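Local coordinates for protein yojF (Bacillus subtilis, PDB 1NJH) that is of unknown function, belongs to the DUF1806 family and forms a two-chain assembly in which a beta-sheet continues from one subunit into the other, at residues D21-T32 with T45-T56. Residues are numbered along the deposited sequence; the frame is centred on the assembly and turned at random. Where two conformers were deposited one is given.
Sequences DRPVYIHLETTT and TVVAYIRNAKVT
Segments 21-32 and 45-56 pair as antiparallel neighbours from Val24-Val55 to Thr32-Thr45 in the antiparallel sheet, with strand 106-113 on the far edge of 24-32. Backbone hydrogen bonds join Val24 to Val55 and Leu28 to Ile50 in both directions, Leu28 N lying 2.9 Å from Ile50 O. In the classic beta bulge Val47 and Ala48 both face Thr30: Val47 N reaches Thr30 O at 2.8 Å, while the bond from Ala48 N to the same oxygen is weak. In the G1 beta bulge Asn52 and Ala53 face Ile26, and the chain turns a corner at Asn52, whose OD1 accepts a bond from the backbone N of Phe117. Inward, Ile26 CD1 packs against Val55 CG2 at 3.5 Å and Leu28 CB against Ile50 CG2 at 3.6 Å; Ile79 and Leu110 extend this apolar layer. The opposite face carries Tyr25, His27, Glu29, Tyr49 and Lys54. There the edge of the His27 imidazole meets the face of the Tyr49 ring in a T-shaped stack, centroids 5.1 Å apart and planes at 89°. His27 CG stands anti to the backbone N (chi1 -177°), which carries NE2 across to 3.5 Å from Tyr49 CE1. Glu29 CD sits at the Tyr49 rim, 3.5 Å from CD1. Lys54 lays CG over one face of the Tyr25 ring, offset toward the rim, and bends at chi4 (61°) to bring NZ within 3.0 Å of Tyr25 OH. With alanine in place of Tyr25, the ring under Lys54 CG and the hydroxyl bonded weakly to Glu76 of the second subunit are gone, and the lysine end would probably be freer to turn. Tyr49, Ile50 and Arg51 pair antiparallel with a strand of that subunit, carrying the sheet across the interface.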
loop_
_atom_site.group_PDB
_atom_site.type_symbol
_atom_site.label_atom_id
_atom_site.label_comp_id
_atom_site.label_asym_id
_atom_site.label_seq_id
_atom_site.Cartn_x
_atom_site.Cartn_y
_atom_site.Cartn_z
ATOM N N ASP A 21 -7.727 -1.049 17.818
ATOM C CA ASP A 21 -9.069 -1.513 18.154
ATOM C C ASP A 21 -10.277 -0.680 17.769
ATOM O O ASP A 21 -11.399 -0.962 18.197
ATOM C CB ASP A 21 -9.117 -1.875 19.643
ATOM C CG ASP A 21 -8.099 -2.943 19.995
ATOM O OD1 ASP A 21 -8.032 -3.940 19.252
ATOM O OD2 ASP A 21 -7.368 -2.786 20.997
ATOM N N ARG A 22 -10.055 0.344 16.963
ATOM C CA ARG A 22 -11.158 1.157 16.479
ATOM C C ARG A 22 -10.840 1.494 15.030
ATOM O O ARG A 22 -9.672 1.529 14.635
ATOM C CB ARG A 22 -11.327 2.430 17.309
ATOM C CG ARG A 22 -10.213 3.453 17.200
ATOM C CD ARG A 22 -10.744 4.808 17.655
ATOM N NE ARG A 22 -9.697 5.810 17.790
ATOM C CZ ARG A 22 -8.701 5.723 18.664
ATOM N NH1 ARG A 22 -8.627 4.675 19.473
ATOM N NH2 ARG A 22 -7.783 6.679 18.728
ATOM N N PRO A 23 -11.876 1.730 14.215
ATOM C CA PRO A 23 -11.690 2.058 12.797
ATOM C C PRO A 23 -10.858 3.311 12.582
ATOM O O PRO A 23 -11.122 4.345 13.191
ATOM C CB PRO A 23 -13.124 2.239 12.298
ATOM C CG PRO A 23 -13.917 1.331 13.200
ATOM C CD PRO A 23 -13.308 1.625 14.544
ATOM N N VAL A 24 -9.844 3.214 11.729
ATOM C CA VAL A 24 -9.013 4.366 11.414
ATOM C C VAL A 24 -8.767 4.394 9.919
ATOM O O VAL A 24 -9.055 3.427 9.217
ATOM C CB VAL A 24 -7.655 4.340 12.168
ATOM C CG1 VAL A 24 -7.910 4.486 13.662
ATOM C CG2 VAL A 24 -6.884 3.055 11.855
ATOM N N TYR A 25 -8.288 5.529 9.429
ATOM C CA TYR A 25 -7.995 5.662 8.015
ATOM C C TYR A 25 -6.489 5.623 7.843
ATOM O O TYR A 25 -5.749 6.188 8.646
ATOM C CB TYR A 25 -8.536 6.988 7.482
ATOM C CG TYR A 25 -10.041 7.013 7.419
ATOM C CD1 TYR A 25 -10.796 7.385 8.531
ATOM C CD2 TYR A 25 -10.711 6.634 6.259
ATOM C CE1 TYR A 25 -12.183 7.384 8.485
ATOM C CE2 TYR A 25 -12.101 6.623 6.206
ATOM C CZ TYR A 25 -12.827 7.002 7.324
ATOM O OH TYR A 25 -14.201 7.013 7.276
ATOM N N ILE A 26 -6.038 4.980 6.776
ATOM C CA ILE A 26 -4.622 4.875 6.520
ATOM C C ILE A 26 -4.192 5.417 5.149
ATOM O O ILE A 26 -4.920 5.289 4.147
ATOM C CB ILE A 26 -4.183 3.374 6.649
ATOM C CG1 ILE A 26 -4.306 2.948 8.123
ATOM C CG2 ILE A 26 -2.765 3.167 6.100
ATOM C CD1 ILE A 26 -3.717 1.628 8.450
ATOM N N HIS A 27 -3.037 6.069 5.137
ATOM C CA HIS A 27 -2.432 6.525 3.904
ATOM C C HIS A 27 -1.081 5.796 3.887
ATOM O O HIS A 27 -0.314 5.898 4.850
ATOM C CB HIS A 27 -2.180 8.034 3.885
ATOM C CG HIS A 27 -1.610 8.505 2.585
ATOM N ND1 HIS A 27 -0.254 8.584 2.343
ATOM C CD2 HIS A 27 -2.218 8.820 1.418
ATOM C CE1 HIS A 27 -0.055 8.929 1.081
ATOM N NE2 HIS A 27 -1.230 9.077 0.499
ATOM N N LEU A 28 -0.797 5.051 2.818
ATOM C CA LEU A 28 0.464 4.320 2.684
ATOM C C LEU A 28 0.906 4.545 1.261
ATOM O O LEU A 28 0.199 4.184 0.322
ATOM C CB LEU A 28 0.261 2.829 2.936
ATOM C CG LEU A 28 1.517 1.965 2.756
ATOM C CD1 LEU A 28 2.597 2.380 3.749
ATOM C CD2 LEU A 28 1.143 0.499 2.924
ATOM N N GLU A 29 2.081 5.133 1.105
ATOM C CA GLU A 29 2.572 5.481 -0.220
ATOM C C GLU A 29 4.087 5.314 -0.343
ATOM O O GLU A 29 4.831 5.545 0.616
ATOM C CB GLU A 29 2.163 6.944 -0.495
ATOM C CG GLU A 29 2.808 7.610 -1.717
ATOM C CD GLU A 29 2.324 9.050 -1.939
ATOM O OE1 GLU A 29 1.876 9.706 -0.971
ATOM O OE2 GLU A 29 2.404 9.542 -3.092
ATOM N N THR A 30 4.525 4.904 -1.529
ATOM C CA THR A 30 5.950 4.744 -1.825
ATOM C C THR A 30 6.212 5.488 -3.129
ATOM O O THR A 30 5.444 5.381 -4.081
ATOM C CB THR A 30 6.381 3.247 -1.987
ATOM O OG1 THR A 30 5.563 2.589 -2.959
ATOM C CG2 THR A 30 6.253 2.524 -0.675
ATOM N N THR A 31 7.302 6.240 -3.160
ATOM C CA THR A 31 7.660 7.024 -4.339
ATOM C C THR A 31 9.127 6.796 -4.687
ATOM O O THR A 31 9.896 6.316 -3.857
ATOM C CB THR A 31 7.457 8.518 -4.070
ATOM O OG1 THR A 31 8.193 8.885 -2.897
ATOM C CG2 THR A 31 5.983 8.830 -3.849
ATOM N N THR A 32 9.509 7.144 -5.915
ATOM C CA THR A 32 10.892 6.981 -6.360
ATOM C C THR A 32 11.301 8.091 -7.320
ATOM O O THR A 32 10.491 8.946 -7.680
ATOM C CB THR A 32 11.106 5.638 -7.086
ATOM O OG1 THR A 32 10.343 5.621 -8.299
ATOM C CG2 THR A 32 10.673 4.486 -6.200
ATOM N N THR A 45 8.140 10.252 -8.592
ATOM C CA THR A 45 7.001 9.532 -9.150
ATOM C C THR A 45 6.412 8.551 -8.138
ATOM O O THR A 45 7.145 7.871 -7.419
ATOM C CB THR A 45 7.405 8.757 -10.420
ATOM O OG1 THR A 45 8.454 7.833 -10.107
ATOM C CG2 THR A 45 7.889 9.720 -11.493
ATOM N N VAL A 46 5.086 8.492 -8.080
ATOM C CA VAL A 46 4.410 7.585 -7.161
ATOM C C VAL A 46 4.508 6.158 -7.695
ATOM O O VAL A 46 4.370 5.930 -8.897
ATOM C CB VAL A 46 2.920 7.972 -7.003
ATOM C CG1 VAL A 46 2.192 6.930 -6.167
ATOM C CG2 VAL A 46 2.806 9.343 -6.341
ATOM N N VAL A 47 4.763 5.205 -6.805
ATOM C CA VAL A 47 4.871 3.801 -7.196
ATOM C C VAL A 47 3.630 3.032 -6.727
ATOM O O VAL A 47 2.915 2.440 -7.535
ATOM C CB VAL A 47 6.150 3.153 -6.584
ATOM C CG1 VAL A 47 6.175 1.641 -6.837
ATOM C CG2 VAL A 47 7.389 3.805 -7.189
ATOM N N ALA A 48 3.389 3.038 -5.422
ATOM C CA ALA A 48 2.234 2.349 -4.846
ATOM C C ALA A 48 1.558 3.339 -3.928
ATOM O O ALA A 48 2.221 4.094 -3.215
ATOM C CB ALA A 48 2.662 1.116 -4.058
ATOM N N TYR A 49 0.236 3.284 -3.888
ATOM C CA TYR A 49 -0.490 4.257 -3.119
ATOM C C TYR A 49 -1.838 3.730 -2.643
ATOM O O TYR A 49 -2.619 3.208 -3.441
ATOM C CB TYR A 49 -0.665 5.450 -4.079
ATOM C CG TYR A 49 -1.407 6.673 -3.621
ATOM C CD1 TYR A 49 -0.709 7.836 -3.292
ATOM C CD2 TYR A 49 -2.803 6.722 -3.642
ATOM C CE1 TYR A 49 -1.378 9.030 -3.000
ATOM C CE2 TYR A 49 -3.487 7.913 -3.356
ATOM C CZ TYR A 49 -2.763 9.062 -3.038
ATOM O OH TYR A 49 -3.408 10.250 -2.769
ATOM N N ILE A 50 -2.090 3.801 -1.341
ATOM C CA ILE A 50 -3.423 3.468 -0.850
ATOM C C ILE A 50 -3.768 4.646 0.063
ATOM O O ILE A 50 -3.029 4.976 0.987
ATOM C CB ILE A 50 -3.540 2.085 -0.143
ATOM C CG1 ILE A 50 -5.031 1.811 0.129
ATOM C CG2 ILE A 50 -2.712 2.043 1.125
ATOM C CD1 ILE A 50 -5.393 0.373 0.460
ATOM N N ARG A 51 -4.896 5.279 -0.232
ATOM C CA ARG A 51 -5.342 6.425 0.528
ATOM C C ARG A 51 -6.716 6.177 1.119
ATOM O O ARG A 51 -7.625 5.688 0.448
ATOM C CB ARG A 51 -5.379 7.659 -0.375
ATOM C CG ARG A 51 -5.704 8.946 0.358
ATOM C CD ARG A 51 -5.489 10.135 -0.566
ATOM N NE ARG A 51 -5.587 11.420 0.121
ATOM C CZ ARG A 51 -4.705 11.883 1.002
ATOM N NH1 ARG A 51 -3.639 11.170 1.328
ATOM N NH2 ARG A 51 -4.886 13.076 1.547
ATOM N N ASN A 52 -6.853 6.501 2.397
ATOM C CA ASN A 52 -8.113 6.325 3.092
ATOM C C ASN A 52 -8.669 4.921 3.090
ATOM O O ASN A 52 -9.866 4.717 2.881
ATOM C CB ASN A 52 -9.167 7.319 2.589
ATOM C CG ASN A 52 -8.850 8.726 3.025
ATOM O OD1 ASN A 52 -8.312 8.938 4.114
ATOM N ND2 ASN A 52 -9.173 9.702 2.182
ATOM N N ALA A 53 -7.779 3.955 3.299
ATOM C CA ALA A 53 -8.195 2.565 3.431
ATOM C C ALA A 53 -8.710 2.606 4.861
ATOM O O ALA A 53 -8.077 3.224 5.727
ATOM C CB ALA A 53 -6.989 1.622 3.338
ATOM N N LYS A 54 -9.866 2.003 5.109
ATOM C CA LYS A 54 -10.423 1.994 6.446
ATOM C C LYS A 54 -10.132 0.622 7.028
ATOM O O LYS A 54 -10.473 -0.402 6.431
ATOM C CB LYS A 54 -11.934 2.250 6.406
ATOM C CG LYS A 54 -12.515 2.713 7.734
ATOM C CD LYS A 54 -14.013 2.973 7.619
ATOM C CE LYS A 54 -14.581 3.532 8.910
ATOM N NZ LYS A 54 -13.948 4.828 9.267
ATOM N N VAL A 55 -9.468 0.608 8.174
ATOM C CA VAL A 55 -9.113 -0.645 8.827
ATOM C C VAL A 55 -9.178 -0.509 10.343
ATOM O O VAL A 55 -9.200 0.597 10.894
ATOM C CB VAL A 55 -7.654 -1.083 8.486
ATOM C CG1 VAL A 55 -7.427 -1.064 6.980
ATOM C CG2 VAL A 55 -6.663 -0.166 9.184
ATOM N N THR A 56 -9.185 -1.658 11.005
ATOM C CA THR A 56 -9.172 -1.726 12.453
ATOM C C THR A 56 -8.043 -2.706 12.756
ATOM O O THR A 56 -8.113 -3.854 12.337
ATOM C CB THR A 56 -10.487 -2.301 13.008
ATOM O OG1 THR A 56 -11.556 -1.390 12.731
ATOM C CG2 THR A 56 -10.374 -2.504 14.510
#